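Local coordinates for protein D-psicose 3-epimerase (Agrobacterium tumefaciens, PDB 2HK0) that interconverts D-fructose and D-psicose by epimerising the sugar at C3, probably with the help of a bound metal ion in its TIM barrel, at residues G125-Y136 and L167-H178. Numbering follows the deposited sequence.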
ATOM      1  N   GLY A 125       6.897   4.962  29.480  1.00 21.38           N
ATOM      2  CA  GLY A 125       6.717   5.730  28.258  1.00 20.91           C
ATOM      3  C   GLY A 125       5.559   6.707  28.282  1.00 19.77           C
ATOM      4  O   GLY A 125       4.723   6.685  29.187  1.00 20.88           O
ATOM      5  N   GLY A 126       5.495   7.568  27.274  1.00 19.58           N
ATOM      6  CA  GLY A 126       4.415   8.537  27.226  1.00 18.30           C
ATOM      7  C   GLY A 126       4.948   9.922  26.922  1.00 17.55           C
ATOM      8  O   GLY A 126       6.132  10.086  26.633  1.00 15.62           O
ATOM      9  N   ALA A 127       4.082  10.923  26.993  1.00 16.30           N
ATOM     10  CA  ALA A 127       4.489  12.297  26.708  1.00 16.27           C
ATOM     11  C   ALA A 127       5.161  12.883  27.951  1.00 16.48           C
ATOM     12  O   ALA A 127       4.704  13.892  28.495  1.00 15.32           O
ATOM     13  CB  ALA A 127       3.259  13.109  26.315  1.00 16.78           C
ATOM     14  N   LEU A 128       6.254  12.244  28.381  1.00 17.26           N
ATOM     15  CA  LEU A 128       6.979  12.632  29.589  1.00 18.08           C
ATOM     16  C   LEU A 128       7.482  14.061  29.578  1.00 19.83           C
ATOM     17  O   LEU A 128       7.671  14.672  30.636  1.00 19.57           O
ATOM     18  CB  LEU A 128       8.163  11.689  29.831  1.00 18.77           C
ATOM     19  CG  LEU A 128       7.948  10.181  29.658  1.00 20.35           C
ATOM     20  CD1 LEU A 128       9.075   9.408  30.365  1.00 20.09           C
ATOM     21  CD2 LEU A 128       6.601   9.780  30.232  1.00 18.55           C
ATOM     22  N   HIS A 129       7.692  14.585  28.380  1.00 18.67           N
ATOM     23  CA  HIS A 129       8.188  15.938  28.175  1.00 21.09           C
ATOM     24  C   HIS A 129       7.088  16.983  28.222  1.00 23.81           C
ATOM     25  O   HIS A 129       7.354  18.178  28.103  1.00 23.70           O
ATOM     26  CB  HIS A 129       8.808  16.023  26.791  1.00 20.99           C
ATOM     27  CG  HIS A 129       7.823  15.754  25.694  1.00 21.94           C
ATOM     28  ND1 HIS A 129       7.185  14.538  25.553  1.00 21.12           N
ATOM     29  CD2 HIS A 129       7.335  16.552  24.711  1.00 21.53           C
ATOM     30  CE1 HIS A 129       6.346  14.601  24.532  1.00 20.49           C
ATOM     31  NE2 HIS A 129       6.419  15.811  24.005  1.00 20.03           N
ATOM     32  N   SER A 130       5.850  16.539  28.381  1.00 26.19           N
ATOM     33  CA  SER A 130       4.734  17.460  28.317  1.00 25.95           C
ATOM     34  C   SER A 130       3.642  17.037  29.289  1.00 27.37           C
ATOM     35  O   SER A 130       3.920  16.580  30.395  1.00 26.68           O
ATOM     36  CB  SER A 130       4.220  17.441  26.870  1.00 25.53           C
ATOM     37  OG  SER A 130       3.136  18.313  26.641  1.00 24.96           O
ATOM     38  N   TYR A 131       2.396  17.209  28.873  1.00 29.00           N
ATOM     39  CA  TYR A 131       1.266  16.812  29.685  1.00 31.61           C
ATOM     40  C   TYR A 131       0.039  16.723  28.797  1.00 35.70           C
ATOM     41  O   TYR A 131       0.094  17.013  27.597  1.00 33.17           O
ATOM     42  CB  TYR A 131       1.005  17.822  30.798  1.00 31.94           C
ATOM     43  CG  TYR A 131       0.504  19.161  30.305  1.00 32.54           C
ATOM     44  CD1 TYR A 131       1.386  20.116  29.812  1.00 33.20           C
ATOM     45  CD2 TYR A 131      -0.858  19.472  30.341  1.00 33.09           C
ATOM     46  CE1 TYR A 131       0.926  21.362  29.368  1.00 35.19           C
ATOM     47  CE2 TYR A 131      -1.329  20.709  29.898  1.00 34.90           C
ATOM     48  CZ  TYR A 131      -0.434  21.650  29.417  1.00 36.45           C
ATOM     49  OH  TYR A 131      -0.896  22.879  29.003  1.00 39.56           O
ATOM     50  N   TRP A 132      -1.061  16.300  29.405  1.00 39.01           N
ATOM     51  CA  TRP A 132      -2.345  16.181  28.739  1.00 45.35           C
ATOM     52  C   TRP A 132      -3.382  16.753  29.711  1.00 46.39           C
ATOM     53  O   TRP A 132      -3.258  16.575  30.923  1.00 47.38           O
ATOM     54  CB  TRP A 132      -2.668  14.722  28.463  1.00 47.76           C
ATOM     55  CG  TRP A 132      -4.051  14.565  27.996  1.00 52.23           C
ATOM     56  CD1 TRP A 132      -4.502  14.675  26.715  1.00 54.10           C
ATOM     57  CD2 TRP A 132      -5.201  14.336  28.813  1.00 55.17           C
ATOM     58  NE1 TRP A 132      -5.868  14.531  26.681  1.00 56.27           N
ATOM     59  CE2 TRP A 132      -6.323  14.321  27.957  1.00 56.29           C
ATOM     60  CE3 TRP A 132      -5.393  14.143  30.188  1.00 57.50           C
ATOM     61  CZ2 TRP A 132      -7.625  14.117  28.429  1.00 58.48           C
ATOM     62  CZ3 TRP A 132      -6.689  13.939  30.662  1.00 59.79           C
ATOM     63  CH2 TRP A 132      -7.789  13.927  29.781  1.00 60.21           C
ATOM     64  N   PRO A 133      -4.438  17.410  29.204  1.00 47.79           N
ATOM     65  CA  PRO A 133      -4.824  17.701  27.819  1.00 48.23           C
ATOM     66  C   PRO A 133      -3.910  18.635  27.021  1.00 48.91           C
ATOM     67  O   PRO A 133      -3.151  18.193  26.150  1.00 49.75           O
ATOM     68  CB  PRO A 133      -6.230  18.293  27.974  1.00 49.36           C
ATOM     69  CG  PRO A 133      -6.720  17.711  29.277  1.00 48.52           C
ATOM     70  CD  PRO A 133      -5.500  17.842  30.132  1.00 47.78           C
ATOM     71  N   ILE A 134      -4.027  19.924  27.331  1.00 47.93           N
ATOM     72  CA  ILE A 134      -3.304  21.040  26.711  1.00 46.83           C
ATOM     73  C   ILE A 134      -4.361  21.933  26.063  1.00 46.86           C
ATOM     74  O   ILE A 134      -4.979  21.563  25.067  1.00 46.66           O
ATOM     75  CB  ILE A 134      -2.269  20.613  25.624  1.00 46.23           C
ATOM     76  CG1 ILE A 134      -1.027  19.984  26.275  1.00 44.59           C
ATOM     77  CG2 ILE A 134      -1.816  21.840  24.836  1.00 45.34           C
ATOM     78  CD1 ILE A 134       0.058  19.599  25.287  1.00 40.44           C
ATOM     79  N   ASP A 135      -4.578  23.105  26.647  1.00 47.72           N
ATOM     80  CA  ASP A 135      -5.576  24.037  26.138  1.00 48.57           C
ATOM     81  C   ASP A 135      -5.069  24.739  24.890  1.00 47.28           C
ATOM     82  O   ASP A 135      -4.320  25.714  24.973  1.00 47.52           O
ATOM     83  CB  ASP A 135      -5.921  25.080  27.208  1.00 49.31           C
ATOM     84  CG  ASP A 135      -7.038  26.020  26.773  1.00 51.39           C
ATOM     85  OD1 ASP A 135      -7.054  26.412  25.589  1.00 52.82           O
ATOM     86  OD2 ASP A 135      -7.892  26.376  27.616  1.00 51.26           O
ATOM     87  N   TYR A 136      -5.483  24.245  23.730  1.00 46.29           N
ATOM     88  CA  TYR A 136      -5.061  24.853  22.480  1.00 46.53           C
ATOM     89  C   TYR A 136      -5.866  26.099  22.108  1.00 47.31           C
ATOM     90  O   TYR A 136      -5.691  26.656  21.026  1.00 47.33           O
ATOM     91  CB  TYR A 136      -5.094  23.822  21.344  1.00 44.50           C
ATOM     92  CG  TYR A 136      -3.892  22.903  21.374  1.00 42.72           C
ATOM     93  CD1 TYR A 136      -2.604  23.423  21.320  1.00 42.28           C
ATOM     94  CD2 TYR A 136      -4.035  21.525  21.509  1.00 42.56           C
ATOM     95  CE1 TYR A 136      -1.490  22.606  21.408  1.00 41.01           C
ATOM     96  CE2 TYR A 136      -2.915  20.693  21.595  1.00 42.16           C
ATOM     97  CZ  TYR A 136      -1.648  21.246  21.548  1.00 41.05           C
ATOM     98  OH  TYR A 136      -0.533  20.458  21.684  1.00 40.00           O
ATOM     99  N   LEU A 167      13.404   5.919  30.139  1.00 17.52           N
ATOM    100  CA  LEU A 167      12.321   6.874  29.929  1.00 18.12           C
ATOM    101  C   LEU A 167      12.135   6.983  28.410  1.00 19.11           C
ATOM    102  O   LEU A 167      13.056   7.392  27.691  1.00 18.63           O
ATOM    103  CB  LEU A 167      12.717   8.238  30.520  1.00 17.89           C
ATOM    104  CG  LEU A 167      13.048   8.191  32.024  1.00 21.00           C
ATOM    105  CD1 LEU A 167      13.589   9.529  32.504  1.00 19.51           C
ATOM    106  CD2 LEU A 167      11.782   7.806  32.795  1.00 19.75           C
ATOM    107  N   CYS A 168      10.957   6.613  27.918  1.00 18.49           N
ATOM    108  CA  CYS A 168      10.698   6.653  26.479  1.00 16.28           C
ATOM    109  C   CYS A 168       9.741   7.782  26.124  1.00 17.85           C
ATOM    110  O   CYS A 168       8.574   7.765  26.523  1.00 19.62           O
ATOM    111  CB  CYS A 168      10.143   5.304  26.028  1.00 18.06           C
ATOM    112  SG  CYS A 168      11.271   3.945  26.454  1.00 20.83           S
ATOM    113  N   ILE A 169      10.259   8.756  25.376  1.00 16.62           N
ATOM    114  CA  ILE A 169       9.536   9.956  24.958  1.00 17.73           C
ATOM    115  C   ILE A 169       8.662   9.681  23.749  1.00 17.84           C
ATOM    116  O   ILE A 169       9.167   9.442  22.648  1.00 14.52           O
ATOM    117  CB  ILE A 169      10.533  11.078  24.603  1.00 18.03           C
ATOM    118  CG1 ILE A 169      11.584  11.189  25.718  1.00 15.55           C
ATOM    119  CG2 ILE A 169       9.794  12.408  24.389  1.00 17.44           C
ATOM    120  CD1 ILE A 169      11.012  11.479  27.100  1.00 17.91           C
ATOM    121  N   GLU A 170       7.348   9.747  23.948  1.00 16.39           N
ATOM    122  CA  GLU A 170       6.418   9.441  22.861  1.00 18.27           C
ATOM    123  C   GLU A 170       6.168  10.587  21.905  1.00 16.64           C
ATOM    124  O   GLU A 170       5.894  11.712  22.323  1.00 16.91           O
ATOM    125  CB  GLU A 170       5.081   8.941  23.431  1.00 19.02           C
ATOM    126  CG  GLU A 170       4.084   8.441  22.375  1.00 19.89           C
ATOM    127  CD  GLU A 170       2.833   7.801  22.994  1.00 24.44           C
ATOM    128  OE1 GLU A 170       2.497   8.140  24.150  1.00 24.16           O
ATOM    129  OE2 GLU A 170       2.179   6.971  22.321  1.00 22.14           O
ATOM    130  N   VAL A 171       6.277  10.287  20.613  1.00 17.28           N
ATOM    131  CA  VAL A 171       6.046  11.263  19.546  1.00 15.60           C
ATOM    132  C   VAL A 171       4.543  11.184  19.283  1.00 17.66           C
ATOM    133  O   VAL A 171       4.016  10.099  19.045  1.00 17.07           O
ATOM    134  CB  VAL A 171       6.861  10.877  18.278  1.00 17.12           C
ATOM    135  CG1 VAL A 171       6.513  11.797  17.107  1.00 14.32           C
ATOM    136  CG2 VAL A 171       8.361  10.981  18.590  1.00 15.46           C
ATOM    137  N   LEU A 172       3.857  12.322  19.348  1.00 17.74           N
ATOM    138  CA  LEU A 172       2.394  12.356  19.164  1.00 17.59           C
ATOM    139  C   LEU A 172       1.909  13.188  17.974  1.00 16.88           C
ATOM    140  O   LEU A 172       2.653  14.004  17.432  1.00 15.33           O
ATOM    141  CB  LEU A 172       1.738  12.907  20.431  1.00 17.38           C
ATOM    142  CG  LEU A 172       1.970  12.150  21.733  1.00 18.03           C
ATOM    143  CD1 LEU A 172       1.469  13.005  22.907  1.00 19.95           C
ATOM    144  CD2 LEU A 172       1.242  10.820  21.688  1.00 17.39           C
ATOM    145  N   ASN A 173       0.650  12.995  17.583  1.00 15.70           N
ATOM    146  CA  ASN A 173       0.095  13.750  16.461  1.00 15.24           C
ATOM    147  C   ASN A 173      -0.222  15.192  16.873  1.00 15.93           C
ATOM    148  O   ASN A 173      -0.383  15.488  18.053  1.00 16.64           O
ATOM    149  CB  ASN A 173      -1.159  13.055  15.921  1.00 15.88           C
ATOM    150  CG  ASN A 173      -2.350  13.184  16.854  1.00 18.04           C
ATOM    151  OD1 ASN A 173      -2.924  14.272  17.008  1.00 18.62           O
ATOM    152  ND2 ASN A 173      -2.724  12.079  17.484  1.00 14.46           N
ATOM    153  N   ARG A 174      -0.316  16.079  15.891  1.00 15.61           N
ATOM    154  CA  ARG A 174      -0.568  17.497  16.125  1.00 17.23           C
ATOM    155  C   ARG A 174      -1.729  17.845  17.070  1.00 18.80           C
ATOM    156  O   ARG A 174      -1.704  18.883  17.726  1.00 17.43           O
ATOM    157  CB  ARG A 174      -0.812  18.195  14.784  1.00 18.10           C
ATOM    158  CG  ARG A 174      -2.099  17.754  14.106  1.00 16.60           C
ATOM    159  CD  ARG A 174      -2.154  18.297  12.676  1.00 19.00           C
ATOM    160  NE  ARG A 174      -1.025  17.790  11.892  1.00 17.37           N
ATOM    161  CZ  ARG A 174      -0.651  18.296  10.730  1.00 18.58           C
ATOM    162  NH1 ARG A 174      -1.323  19.319  10.212  1.00 17.06           N
ATOM    163  NH2 ARG A 174       0.406  17.800  10.105  1.00 18.49           N
ATOM    164  N   PHE A 175      -2.753  17.005  17.123  1.00 17.73           N
ATOM    165  CA  PHE A 175      -3.899  17.292  17.990  1.00 19.73           C
ATOM    166  C   PHE A 175      -3.631  17.053  19.481  1.00 20.20           C
ATOM    167  O   PHE A 175      -4.371  17.555  20.324  1.00 19.93           O
ATOM    168  CB  PHE A 175      -5.106  16.455  17.546  1.00 17.92           C
ATOM    169  CG  PHE A 175      -5.530  16.717  16.124  1.00 19.60           C
ATOM    170  CD1 PHE A 175      -6.275  17.850  15.801  1.00 18.06           C
ATOM    171  CD2 PHE A 175      -5.172  15.835  15.104  1.00 16.37           C
ATOM    172  CE1 PHE A 175      -6.665  18.102  14.473  1.00 21.02           C
ATOM    173  CE2 PHE A 175      -5.550  16.073  13.787  1.00 19.86           C
ATOM    174  CZ  PHE A 175      -6.301  17.209  13.462  1.00 18.12           C
ATOM    175  N   GLU A 176      -2.562  16.320  19.800  1.00 19.46           N
ATOM    176  CA  GLU A 176      -2.253  15.979  21.189  1.00 19.27           C
ATOM    177  C   GLU A 176      -0.950  16.570  21.726  1.00 21.58           C
ATOM    178  O   GLU A 176      -0.730  16.603  22.933  1.00 23.72           O
ATOM    179  CB  GLU A 176      -2.266  14.438  21.341  1.00 20.88           C
ATOM    180  CG  GLU A 176      -3.622  13.839  20.940  1.00 23.71           C
ATOM    181  CD  GLU A 176      -3.694  12.319  21.039  1.00 26.83           C
ATOM    182  OE1 GLU A 176      -3.377  11.771  22.109  1.00 26.84           O
ATOM    183  OE2 GLU A 176      -4.078  11.671  20.041  1.00 23.74           O
ATOM    184  N   ASN A 177      -0.064  17.017  20.847  1.00 20.07           N
ATOM    185  CA  ASN A 177       1.173  17.644  21.310  1.00 18.06           C
ATOM    186  C   ASN A 177       1.656  18.571  20.212  1.00 19.53           C
ATOM    187  O   ASN A 177       1.390  18.342  19.024  1.00 17.90           O
ATOM    188  CB  ASN A 177       2.253  16.611  21.660  1.00 16.79           C
ATOM    189  CG  ASN A 177       3.441  17.235  22.401  1.00 20.06           C
ATOM    190  OD1 ASN A 177       4.465  17.542  21.808  1.00 16.62           O
ATOM    191  ND2 ASN A 177       3.288  17.434  23.713  1.00 21.83           N
ATOM    192  N   HIS A 178       2.355  19.628  20.612  1.00 18.02           N
ATOM    193  CA  HIS A 178       2.830  20.614  19.658  1.00 19.57           C
ATOM    194  C   HIS A 178       4.334  20.704  19.608  1.00 18.43           C
ATOM    195  O   HIS A 178       4.863  21.552  18.892  1.00 17.17           O
ATOM    196  CB  HIS A 178       2.298  21.980  20.047  1.00 20.16           C
ATOM    197  CG  HIS A 178       2.663  22.370  21.443  1.00 21.89           C
ATOM    198  ND1 HIS A 178       2.088  21.779  22.547  1.00 21.97           N
ATOM    199  CD2 HIS A 178       3.569  23.256  21.918  1.00 21.38           C
ATOM    200  CE1 HIS A 178       2.624  22.285  23.645  1.00 25.93           C
ATOM    201  NE2 HIS A 178       3.525  23.186  23.290  1.00 24.59           N
TER
HETATM  202  O   HOH W   1       0.846  16.113  24.899  1.00 27.03           O
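Neighbouring parallel strands 123-126 and 166-170 of the TIM barrel, the two ends of a beta-alpha-beta crossover through helix 142-162, meet here at Gly125 and Gly126 against Cys168 to Glu170, and the contact runs on into the loops at their C-terminal ends. Glu170 N gives a nearly straight bond to Gly126 O (3.0 Å), whereas Gly126 N reaches Cys168 O only weakly. At Gly126 the backbone angles (phi 133°) would jam a CB against the preceding carbonyl O, and without one Gly126 CA lies 3.6 Å from Glu170 OE1.

A type I turn, Ala127 to Ser130, then folds back onto the sheet face carrying Ile169. Leu128 CB rests on Ile169 CD1 (4.0 Å) and its CD1 on Leu167 CB, branched aliphatic packing joined by Ile153 of helix 142-162. His129 ND1 lies 3.6 Å from Ile169 CG2, while NE2 points in the ring plane at Asn177 OD1, a weak bond of 3.4 Å. Asn177 CG, anti to the backbone N (chi1 -169°), carries the amide back to this ring; OD1 also takes the N-H groups of Val179 and Leu180, and ND2 donates to a water that donates to Tyr131 O and Glu176 O.

Farther out, Tyr136 OH lies at the edge of the His178 ring, hydrogen-bonded to ND1 (3.1 Å), and Asp145 holds NE2. Both nitrogens engaged, the His178 ring is fixed in rotation, whereas His129 ND1 is buried without a polar partner, which probably favours a neutral ring protonated on NE2.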